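Local structure of protein argonaute 5 (Arabidopsis thaliana, 4G0O) at residues T21-R25 with G26-E30; I82-V86 with T87-G91; P50-P53 with F54-C57; N114-K118 with Q119-N123. The protein probably binds the 5' nucleotide of small RNAs through this MID domain, sorting them by means of its nucleotide specificity loop. One frame throughout, in Å; residues are numbered along the deposited sequence.

Overall arrangement
Contact 1 touches each of the other three. Its loop meets contact 2, where T21 N and D85 OD1 are 2.9 Å apart in a probable hydrogen bond, and P28 packs on I82. The start of its helix meets contact 3, where P28 and Q29 reach the F54 ring. It also meets contact 4 through L27 and E30 on L116. The centre of contact 1 is about 16, 13 and 15 Å from those of contacts 2, 3 and 4. Contacts 3 and 4 are furthest apart, about 21 Å between centres. The bound sulfate sits at contact 2, beside Y90, and probably marks the 5'-phosphate pocket.

Contact 1: residues T21-R25 with G26-E30; sequences TRIDR and GLPQE
G26 and L27 turn the chain into a helix, and D24 holds both of their N-H groups. G26 N donates to D24 OD1 at 2.6 Å, from above the carboxylate plane. D24 CG is anti to its backbone N (chi1 -180°), and this brings OD1 forward to G26 N in an Asx turn. L27 N donates to D24 O at 3.2 Å in a fairly straight bond (160°), closing a type I beta turn from D24 to L27. In the fold, this turn joins strand 7-18 of the parallel sheet to helix 27-42. The G26 carbonyl oxygen then accepts from E30 N, a bond of the first helical turn. On the apolar side I23 crosses L27 at about a right angle. Its CG2 and CB both meet L27 CD2, CG2 at 3.6 Å. I23 CD1 reaches toward P28 CD of the proline ring, at 4.2 Å. Beyond the contact I23 and P28 lie on I82 of strand 78-82, while L27 packs on V113 and N114 of helix 110-115. A water donates to R25 O at 2.9 Å and accepts from Q29 N at 2.8 Å, bridging the turn to the helix.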
loop_
_atom_site.group_PDB
_atom_site.type_symbol
_atom_site.label_atom_id
_atom_site.label_comp_id
_atom_site.label_asym_id
_atom_site.label_seq_id
_atom_site.Cartn_x
_atom_site.Cartn_y
_atom_site.Cartn_z
ATOM N N THR A 21 -12.104 9.630 -4.332
ATOM C CA THR A 21 -12.400 10.995 -4.723
ATOM C C THR A 21 -12.621 11.878 -3.490
ATOM O O THR A 21 -12.406 13.107 -3.502
ATOM C CB THR A 21 -13.656 11.009 -5.586
ATOM O OG1 THR A 21 -13.407 10.277 -6.798
ATOM C CG2 THR A 21 -14.053 12.422 -5.914
ATOM N N ARG A 22 -13.035 11.231 -2.414
ATOM C CA ARG A 22 -13.542 11.937 -1.256
ATOM C C ARG A 22 -12.445 12.595 -0.429
ATOM O O ARG A 22 -12.638 13.677 0.123
ATOM C CB ARG A 22 -14.326 10.970 -0.383
ATOM C CG ARG A 22 -15.652 11.518 0.036
ATOM C CD ARG A 22 -16.701 11.307 -1.043
ATOM N NE ARG A 22 -17.458 10.082 -0.793
ATOM C CZ ARG A 22 -18.383 9.956 0.158
ATOM N NH1 ARG A 22 -18.673 10.984 0.956
ATOM N NH2 ARG A 22 -19.018 8.801 0.314
ATOM N N ILE A 23 -11.292 11.946 -0.346
ATOM C CA ILE A 23 -10.287 12.338 0.638
ATOM C C ILE A 23 -9.513 13.579 0.282
ATOM O O ILE A 23 -9.374 13.930 -0.889
ATOM C CB ILE A 23 -9.300 11.195 0.941
ATOM C CG1 ILE A 23 -8.577 10.762 -0.337
ATOM C CG2 ILE A 23 -10.046 10.030 1.549
ATOM C CD1 ILE A 23 -7.734 9.499 -0.153
ATOM N N ASP A 24 -9.012 14.251 1.314
ATOM C CA ASP A 24 -8.159 15.397 1.098
ATOM C C ASP A 24 -6.969 14.960 0.254
ATOM O O ASP A 24 -6.477 13.837 0.399
ATOM C CB ASP A 24 -7.668 15.977 2.415
ATOM C CG ASP A 24 -6.774 17.181 2.205
ATOM O OD1 ASP A 24 -5.542 16.995 2.067
ATOM O OD2 ASP A 24 -7.306 18.312 2.139
ATOM N N ARG A 25 -6.515 15.842 -0.628
ATOM C CA ARG A 25 -5.421 15.515 -1.534
ATOM C C ARG A 25 -4.087 15.293 -0.823
ATOM O O ARG A 25 -3.126 14.838 -1.448
ATOM C CB ARG A 25 -5.263 16.600 -2.608
ATOM C CG ARG A 25 -6.146 16.413 -3.852
ATOM C CD ARG A 25 -5.677 15.243 -4.750
ATOM N NE ARG A 25 -6.800 14.454 -5.267
ATOM C CZ ARG A 25 -7.376 14.631 -6.458
ATOM N NH1 ARG A 25 -6.942 15.581 -7.282
ATOM N NH2 ARG A 25 -8.398 13.854 -6.822
ATOM N N GLY A 26 -4.015 15.611 0.471
ATOM C CA GLY A 26 -2.773 15.453 1.209
ATOM C C GLY A 26 -2.722 14.181 2.040
ATOM O O GLY A 26 -1.692 13.829 2.607
ATOM N N LEU A 27 -3.852 13.494 2.113
ATOM C CA LEU A 27 -3.969 12.271 2.883
ATOM C C LEU A 27 -3.097 11.102 2.387
ATOM O O LEU A 27 -2.449 10.431 3.213
ATOM C CB LEU A 27 -5.435 11.860 2.996
ATOM C CG LEU A 27 -5.720 10.629 3.854
ATOM C CD1 LEU A 27 -5.347 10.853 5.331
ATOM C CD2 LEU A 27 -7.174 10.250 3.711
ATOM N N PRO A 28 -3.082 10.835 1.057
ATOM C CA PRO A 28 -2.201 9.759 0.578
ATOM C C PRO A 28 -0.747 9.915 1.032
ATOM O O PRO A 28 -0.167 8.949 1.542
ATOM C CB PRO A 28 -2.310 9.879 -0.949
ATOM C CG PRO A 28 -3.711 10.346 -1.166
ATOM C CD PRO A 28 -3.991 11.302 -0.015
ATOM N N GLN A 29 -0.180 11.108 0.853
ATOM C CA GLN A 29 1.169 11.411 1.334
ATOM C C GLN A 29 1.302 11.245 2.835
ATOM O O GLN A 29 2.241 10.623 3.315
ATOM C CB GLN A 29 1.550 12.853 1.008
ATOM C CG GLN A 29 2.317 13.017 -0.272
ATOM C CD GLN A 29 3.652 12.322 -0.213
ATOM O OE1 GLN A 29 4.153 12.014 0.874
ATOM N NE2 GLN A 29 4.238 12.058 -1.383
ATOM N N GLU A 30 0.377 11.848 3.570
ATOM C CA GLU A 30 0.439 11.820 5.024
ATOM C C GLU A 30 0.282 10.386 5.544
ATOM O O GLU A 30 1.073 9.932 6.381
ATOM C CB GLU A 30 -0.626 12.750 5.612
ATOM C CG GLU A 30 -1.048 12.419 7.042
ATOM C CD GLU A 30 -0.061 12.909 8.096
ATOM O OE1 GLU A 30 1.024 13.433 7.742
ATOM O OE2 GLU A 30 -0.374 12.764 9.296
HETATM O O HOH W 1 -0.853 13.094 -0.961
#

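Contact 2: residues I82-V86 with T87-G91; sequences ILPDV and TGSYG. With SO4 (sulfate ion), chain C.
The loop between strand 78-82 and helix 90-101, probably the nucleotide specificity loop of the MID domain, folds back here so that V86 and S89 share two waters. As in related Argonautes, this loop probably faces the 5' base of the guide RNA. V86 O accepts from both waters, at 2.8 Å from water 2 and 3.0 Å from water 3. Water 3 accepts in turn from S89 N at 3.0 Å. Water 2 continues to S89 OG, so close that the exact length is doubtful. S89 OG sits beside its own backbone N (chi1 -50°), so the hydroxyl and the N-H can both face this water pair. The same side chain lies against the P84 ring, with P84 CG 3.9 Å from S89 OG. G88, just before S89, has a positive phi of 126°, a region rarely open to residues with a side chain. D85 points away from this turn and is held by S20 OG and T21 N. L83 closes the base of the loop. Its CD2 meets the Y90 ring at the edge, 4.2 Å from Y90 CD2, and it also packs on P110 and I93. The sulfate is hydrogen-bonded to K131 and probably mimics the 5' phosphate of the guide. Y90 OH gives its atom O2 a weak hydrogen bond of 3.3 Å.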
loop_
_atom_site.group_PDB
_atom_site.type_symbol
_atom_site.label_atom_id
_atom_site.label_comp_id
_atom_site.label_asym_id
_atom_site.label_seq_id
_atom_site.Cartn_x
_atom_site.Cartn_y
_atom_site.Cartn_z
ATOM N N ILE A 82 -5.059 2.949 -2.442
ATOM C CA ILE A 82 -6.243 3.481 -1.769
ATOM C C ILE A 82 -7.496 3.206 -2.614
ATOM O O ILE A 82 -7.656 3.740 -3.712
ATOM C CB ILE A 82 -6.107 4.982 -1.416
ATOM C CG1 ILE A 82 -4.932 5.213 -0.458
ATOM C CG2 ILE A 82 -7.373 5.497 -0.746
ATOM C CD1 ILE A 82 -4.596 6.698 -0.283
ATOM N N LEU A 83 -8.380 2.381 -2.069
ATOM C CA LEU A 83 -9.571 1.887 -2.766
ATOM C C LEU A 83 -10.594 2.971 -3.070
ATOM O O LEU A 83 -10.661 3.987 -2.384
ATOM C CB LEU A 83 -10.264 0.803 -1.918
ATOM C CG LEU A 83 -9.460 -0.466 -1.649
ATOM C CD1 LEU A 83 -10.088 -1.273 -0.507
ATOM C CD2 LEU A 83 -9.358 -1.279 -2.947
ATOM N N PRO A 84 -11.423 2.742 -4.094
ATOM C CA PRO A 84 -12.509 3.678 -4.400
ATOM C C PRO A 84 -13.396 3.915 -3.181
ATOM O O PRO A 84 -13.358 3.123 -2.230
ATOM C CB PRO A 84 -13.292 2.940 -5.486
ATOM C CG PRO A 84 -12.271 2.137 -6.169
ATOM C CD PRO A 84 -11.352 1.648 -5.078
ATOM N N ASP A 85 -14.170 4.992 -3.195
ATOM C CA ASP A 85 -15.047 5.276 -2.066
ATOM C C ASP A 85 -16.173 4.257 -1.966
ATOM O O ASP A 85 -16.590 3.903 -0.872
ATOM C CB ASP A 85 -15.605 6.698 -2.153
ATOM C CG ASP A 85 -14.508 7.750 -2.156
ATOM O OD1 ASP A 85 -14.544 8.642 -3.033
ATOM O OD2 ASP A 85 -13.597 7.676 -1.295
ATOM N N VAL A 86 -16.672 3.785 -3.104
ATOM C CA VAL A 86 -17.737 2.786 -3.095
ATOM C C VAL A 86 -17.109 1.404 -3.209
ATOM O O VAL A 86 -16.206 1.191 -4.033
ATOM C CB VAL A 86 -18.734 3.007 -4.258
ATOM C CG1 VAL A 86 -19.943 2.090 -4.103
ATOM C CG2 VAL A 86 -19.180 4.470 -4.313
ATOM N N THR A 87 -17.541 0.465 -2.370
ATOM C CA THR A 87 -16.916 -0.852 -2.410
ATOM C C THR A 87 -17.423 -1.635 -3.616
ATOM O O THR A 87 -18.437 -1.270 -4.204
ATOM C CB THR A 87 -17.070 -1.642 -1.077
ATOM O OG1 THR A 87 -17.985 -2.732 -1.244
ATOM C CG2 THR A 87 -17.524 -0.724 0.069
ATOM N N GLY A 88 -16.699 -2.682 -4.001
ATOM C CA GLY A 88 -17.086 -3.499 -5.140
ATOM C C GLY A 88 -16.002 -3.653 -6.198
ATOM O O GLY A 88 -16.138 -4.463 -7.120
ATOM N N SER A 89 -14.923 -2.877 -6.062
ATOM C CA SER A 89 -13.812 -2.927 -7.006
ATOM C C SER A 89 -12.629 -3.758 -6.505
ATOM O O SER A 89 -11.715 -4.053 -7.273
ATOM C CB SER A 89 -13.341 -1.516 -7.348
ATOM O OG SER A 89 -14.435 -0.695 -7.721
ATOM N N TYR A 90 -12.642 -4.140 -5.232
ATOM C CA TYR A 90 -11.479 -4.804 -4.622
ATOM C C TYR A 90 -11.042 -6.084 -5.343
ATOM O O TYR A 90 -9.845 -6.306 -5.560
ATOM C CB TYR A 90 -11.739 -5.068 -3.137
ATOM C CG TYR A 90 -10.700 -5.922 -2.435
ATOM C CD1 TYR A 90 -11.024 -7.189 -1.965
ATOM C CD2 TYR A 90 -9.414 -5.451 -2.210
ATOM C CE1 TYR A 90 -10.087 -7.976 -1.304
ATOM C CE2 TYR A 90 -8.471 -6.231 -1.549
ATOM C CZ TYR A 90 -8.812 -7.498 -1.104
ATOM O OH TYR A 90 -7.883 -8.290 -0.452
ATOM N N GLY A 91 -12.002 -6.923 -5.722
ATOM C CA GLY A 91 -11.694 -8.129 -6.482
ATOM C C GLY A 91 -10.988 -7.818 -7.789
ATOM O O GLY A 91 -9.963 -8.415 -8.099
HETATM S S SO4 C . -5.216 -7.197 2.022
HETATM O O1 SO4 C . -6.197 -6.403 2.770
HETATM O O2 SO4 C . -5.192 -6.715 0.615
HETATM O O3 SO4 C . -3.895 -7.098 2.666
HETATM O O4 SO4 C . -5.593 -8.618 2.067
HETATM O O HOH W 2 -16.427 0.331 -6.666
HETATM O O HOH W 3 -13.950 -0.725 -4.236
#

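Contact 3: residues P50-P53 with F54-C57; sequences PAIP and FISC
The carbonyl oxygen of I52 is held by a hydrogen bond from the T15 hydroxyl of strand 7-18, and it lies at the edge of the F54 ring, near the ring plane. I52 O and F54 N are 3.7 Å apart and are not bonded to each other. The same ring edge takes P50. P50 CB is 3.6 Å and P50 CG 3.7 Å from F54 CE2, and the two side chains cross at about a right angle. F54 CG lies anti to its own carbonyl carbon (chi1 -73°), which turns the ring back along the chain toward P50. The ring also meets W14, with the two planes about 70° apart, and Q29 and C32 of helix 27-42 pack on it. This run of chain brings the loop after strand 45-46 into strand 55-56, which pairs in parallel with strand 7-18 in the central sheet. The backbone of I55 bonds to that of C16 and S18, while A51 already bonds to W14. I52 and I55 turn to another helix, 62-72. They share I69 there, and I52 also lies on R72. Their ends meet each other obliquely, I52 CD1 to I55 CD1 at 4.0 Å. I52 CG1 stands between its backbone N and carbonyl carbon (chi1 57°), a placement that lets CD1 come up to I55. I55 CD1 is modelled 3.2 Å from P53 O, so the placing of that methyl is doubtful.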
loop_
_atom_site.group_PDB
_atom_site.type_symbol
_atom_site.label_atom_id
_atom_site.label_comp_id
_atom_site.label_asym_id
_atom_site.label_seq_id
_atom_site.Cartn_x
_atom_site.Cartn_y
_atom_site.Cartn_z
ATOM N N PRO A 50 9.195 7.283 -3.058
ATOM C CA PRO A 50 8.535 6.262 -3.862
ATOM C C PRO A 50 9.270 6.139 -5.197
ATOM O O PRO A 50 9.956 7.080 -5.589
ATOM C CB PRO A 50 7.125 6.836 -4.051
ATOM C CG PRO A 50 7.338 8.289 -4.082
ATOM C CD PRO A 50 8.466 8.562 -3.098
ATOM N N ALA A 51 9.145 5.005 -5.877
ATOM C CA ALA A 51 9.897 4.784 -7.102
ATOM C C ALA A 51 9.350 5.606 -8.282
ATOM O O ALA A 51 10.064 5.889 -9.246
ATOM C CB ALA A 51 9.907 3.310 -7.434
ATOM N N ILE A 52 8.074 5.966 -8.212
ATOM C CA ILE A 52 7.474 6.930 -9.136
ATOM C C ILE A 52 6.526 7.780 -8.295
ATOM O O ILE A 52 6.120 7.348 -7.213
ATOM C CB ILE A 52 6.696 6.244 -10.295
ATOM C CG1 ILE A 52 5.615 5.317 -9.741
ATOM C CG2 ILE A 52 7.647 5.499 -11.239
ATOM C CD1 ILE A 52 4.613 4.848 -10.787
ATOM N N PRO A 53 6.187 8.994 -8.765
ATOM C CA PRO A 53 5.319 9.885 -7.983
ATOM C C PRO A 53 3.963 9.248 -7.675
ATOM O O PRO A 53 3.509 8.417 -8.452
ATOM C CB PRO A 53 5.113 11.076 -8.931
ATOM C CG PRO A 53 6.314 11.071 -9.807
ATOM C CD PRO A 53 6.628 9.626 -10.025
ATOM N N PHE A 54 3.321 9.642 -6.579
ATOM C CA PHE A 54 1.995 9.117 -6.270
ATOM C C PHE A 54 1.023 9.489 -7.379
ATOM O O PHE A 54 1.180 10.520 -8.038
ATOM C CB PHE A 54 1.471 9.658 -4.934
ATOM C CG PHE A 54 2.142 9.068 -3.729
ATOM C CD1 PHE A 54 1.644 9.315 -2.456
ATOM C CD2 PHE A 54 3.279 8.266 -3.860
ATOM C CE1 PHE A 54 2.263 8.771 -1.331
ATOM C CE2 PHE A 54 3.900 7.723 -2.742
ATOM C CZ PHE A 54 3.389 7.980 -1.478
ATOM N N ILE A 55 0.015 8.649 -7.573
ATOM C CA ILE A 55 -0.981 8.878 -8.598
ATOM C C ILE A 55 -2.370 8.927 -7.962
ATOM O O ILE A 55 -2.696 8.139 -7.073
ATOM C CB ILE A 55 -0.927 7.778 -9.687
ATOM C CG1 ILE A 55 -0.343 6.481 -9.125
ATOM C CG2 ILE A 55 -0.062 8.210 -10.849
ATOM C CD1 ILE A 55 1.213 6.361 -9.200
ATOM N N SER A 56 -3.179 9.879 -8.402
ATOM C CA SER A 56 -4.569 9.937 -7.990
ATOM C C SER A 56 -5.414 10.013 -9.246
ATOM O O SER A 56 -5.170 10.857 -10.108
ATOM C CB SER A 56 -4.822 11.162 -7.114
ATOM O OG SER A 56 -6.175 11.203 -6.696
ATOM N N CYS A 57 -6.396 9.128 -9.372
ATOM C CA CYS A 57 -7.191 9.103 -10.591
ATOM C C CYS A 57 -8.585 8.547 -10.298
ATOM O O CYS A 57 -8.799 7.971 -9.225
ATOM C CB CYS A 57 -6.467 8.291 -11.663
ATOM S SG CYS A 57 -6.304 6.558 -11.254
#

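Contact 4: residues N114-K118 with Q119-N123; sequences NKLNK and QYMEN
N117 O lies off the edge of the Y120 ring, near its plane; the atom that touches it is Y120 CB, at 3.4 Å. The CB atoms of the two residues are 4.0 Å apart. With chi1 at 168°, Y120 CG stands opposite the backbone N, and the end of the ring leads away from N117. A second flat group, the N117 amide, works at the N-cap of helix 118-131. Its OD1 accepts from Q119 N in a straight (165°) but long and weak bond of 3.4 Å. N117 O is used more. It takes M121 N at 3.2 Å, at an angle of 162°. Y120 N gives the same oxygen a second, weak bond. The next helical bond runs from E122 N to K118 O at 3.0 Å. M121 folds over the cap, with M121 CG 3.5 Å from N117 O. Its CE then meets L116 CD2 at 4.0 Å. L116 has positive phi, a left-handed conformation that ends helix 110-115 and turns the chain into the next helix. L116 and M121 both lie on F31 of helix 27-42, so the joint between the two helices is covered by a third. The oxygens of N117 take up three N-H groups of the first helical turn, two of them weakly. Their partial negative charge would suit the positive end of the helix dipole.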
loop_
_atom_site.group_PDB
_atom_site.type_symbol
_atom_site.label_atom_id
_atom_site.label_comp_id
_atom_site.label_asym_id
_atom_site.label_seq_id
_atom_site.Cartn_x
_atom_site.Cartn_y
_atom_site.Cartn_z
ATOM N N ASN A 114 -8.489 7.640 6.279
ATOM C CA ASN A 114 -8.860 8.932 6.834
ATOM C C ASN A 114 -8.723 9.012 8.365
ATOM O O ASN A 114 -8.453 10.074 8.907
ATOM C CB ASN A 114 -10.286 9.295 6.418
ATOM C CG ASN A 114 -10.563 10.777 6.553
ATOM O OD1 ASN A 114 -9.743 11.607 6.153
ATOM N ND2 ASN A 114 -11.706 11.121 7.146
ATOM N N LYS A 115 -8.918 7.895 9.056
ATOM C CA LYS A 115 -8.840 7.883 10.517
ATOM C C LYS A 115 -7.394 7.981 11.017
ATOM O O LYS A 115 -7.152 8.446 12.133
ATOM C CB LYS A 115 -9.471 6.620 11.100
ATOM C CG LYS A 115 -10.978 6.418 10.890
ATOM C CD LYS A 115 -11.272 4.915 11.117
ATOM C CE LYS A 115 -12.752 4.527 11.085
ATOM N NZ LYS A 115 -13.530 5.289 10.075
ATOM N N LEU A 116 -6.444 7.535 10.196
ATOM C CA LEU A 116 -5.036 7.456 10.601
ATOM C C LEU A 116 -4.895 6.825 11.998
ATOM O O LEU A 116 -4.126 7.303 12.845
ATOM C CB LEU A 116 -4.365 8.830 10.547
ATOM C CG LEU A 116 -4.105 9.434 9.163
ATOM C CD1 LEU A 116 -3.675 10.886 9.281
ATOM C CD2 LEU A 116 -3.045 8.629 8.398
ATOM N N ASN A 117 -5.668 5.769 12.236
ATOM C CA ASN A 117 -5.582 5.046 13.491
ATOM C C ASN A 117 -4.266 4.277 13.538
ATOM O O ASN A 117 -3.914 3.565 12.596
ATOM C CB ASN A 117 -6.781 4.112 13.684
ATOM C CG ASN A 117 -7.012 3.771 15.156
ATOM O OD1 ASN A 117 -6.068 3.717 15.940
ATOM N ND2 ASN A 117 -8.265 3.573 15.538
ATOM N N LYS A 118 -3.521 4.436 14.620
ATOM C CA LYS A 118 -2.197 3.839 14.668
ATOM C C LYS A 118 -2.211 2.316 14.855
ATOM O O LYS A 118 -1.233 1.636 14.505
ATOM C CB LYS A 118 -1.323 4.536 15.711
ATOM C CG LYS A 118 -0.191 5.313 15.075
ATOM C CD LYS A 118 0.142 6.574 15.855
ATOM C CE LYS A 118 0.842 6.270 17.147
ATOM N NZ LYS A 118 1.219 7.566 17.808
ATOM N N GLN A 119 -3.313 1.785 15.381
ATOM C CA GLN A 119 -3.477 0.339 15.487
ATOM C C GLN A 119 -3.868 -0.274 14.137
ATOM O O GLN A 119 -3.575 -1.443 13.855
ATOM C CB GLN A 119 -4.513 -0.026 16.551
ATOM C CG GLN A 119 -4.789 -1.526 16.677
ATOM C CD GLN A 119 -3.572 -2.336 17.162
ATOM O OE1 GLN A 119 -2.592 -2.528 16.429
ATOM N NE2 GLN A 119 -3.645 -2.824 18.398
ATOM N N TYR A 120 -4.536 0.516 13.304
ATOM C CA TYR A 120 -4.863 0.073 11.953
ATOM C C TYR A 120 -3.574 -0.047 11.149
ATOM O O TYR A 120 -3.342 -1.043 10.455
ATOM C CB TYR A 120 -5.830 1.057 11.291
ATOM C CG TYR A 120 -6.026 0.869 9.799
ATOM C CD1 TYR A 120 -6.791 -0.174 9.305
ATOM C CD2 TYR A 120 -5.481 1.769 8.888
ATOM C CE1 TYR A 120 -6.997 -0.333 7.925
ATOM C CE2 TYR A 120 -5.674 1.619 7.512
ATOM C CZ TYR A 120 -6.436 0.563 7.037
ATOM O OH TYR A 120 -6.637 0.404 5.674
ATOM N N MET A 121 -2.723 0.963 11.275
ATOM C CA MET A 121 -1.442 0.973 10.590
ATOM C C MET A 121 -0.461 -0.066 11.144
ATOM O O MET A 121 0.413 -0.558 10.419
ATOM C CB MET A 121 -0.853 2.376 10.617
ATOM C CG MET A 121 -1.746 3.388 9.865
ATOM S SD MET A 121 -1.217 5.074 10.167
ATOM C CE MET A 121 -0.567 5.500 8.597
ATOM N N GLU A 122 -0.598 -0.399 12.424
ATOM C CA GLU A 122 0.157 -1.521 12.970
ATOM C C GLU A 122 -0.225 -2.801 12.222
ATOM O O GLU A 122 0.637 -3.504 11.702
ATOM C CB GLU A 122 -0.089 -1.667 14.477
ATOM C CG GLU A 122 0.704 -2.799 15.111
ATOM C CD GLU A 122 0.797 -2.700 16.634
ATOM O OE1 GLU A 122 0.526 -1.608 17.197
ATOM O OE2 GLU A 122 1.145 -3.726 17.256
ATOM N N ASN A 123 -1.528 -3.073 12.148
ATOM C CA ASN A 123 -2.066 -4.208 11.385
ATOM C C ASN A 123 -1.629 -4.257 9.918
ATOM O O ASN A 123 -1.173 -5.290 9.430
ATOM C CB ASN A 123 -3.596 -4.214 11.445
ATOM C CG ASN A 123 -4.117 -4.625 12.794
ATOM O OD1 ASN A 123 -4.083 -5.805 13.144
ATOM N ND2 ASN A 123 -4.618 -3.659 13.563
#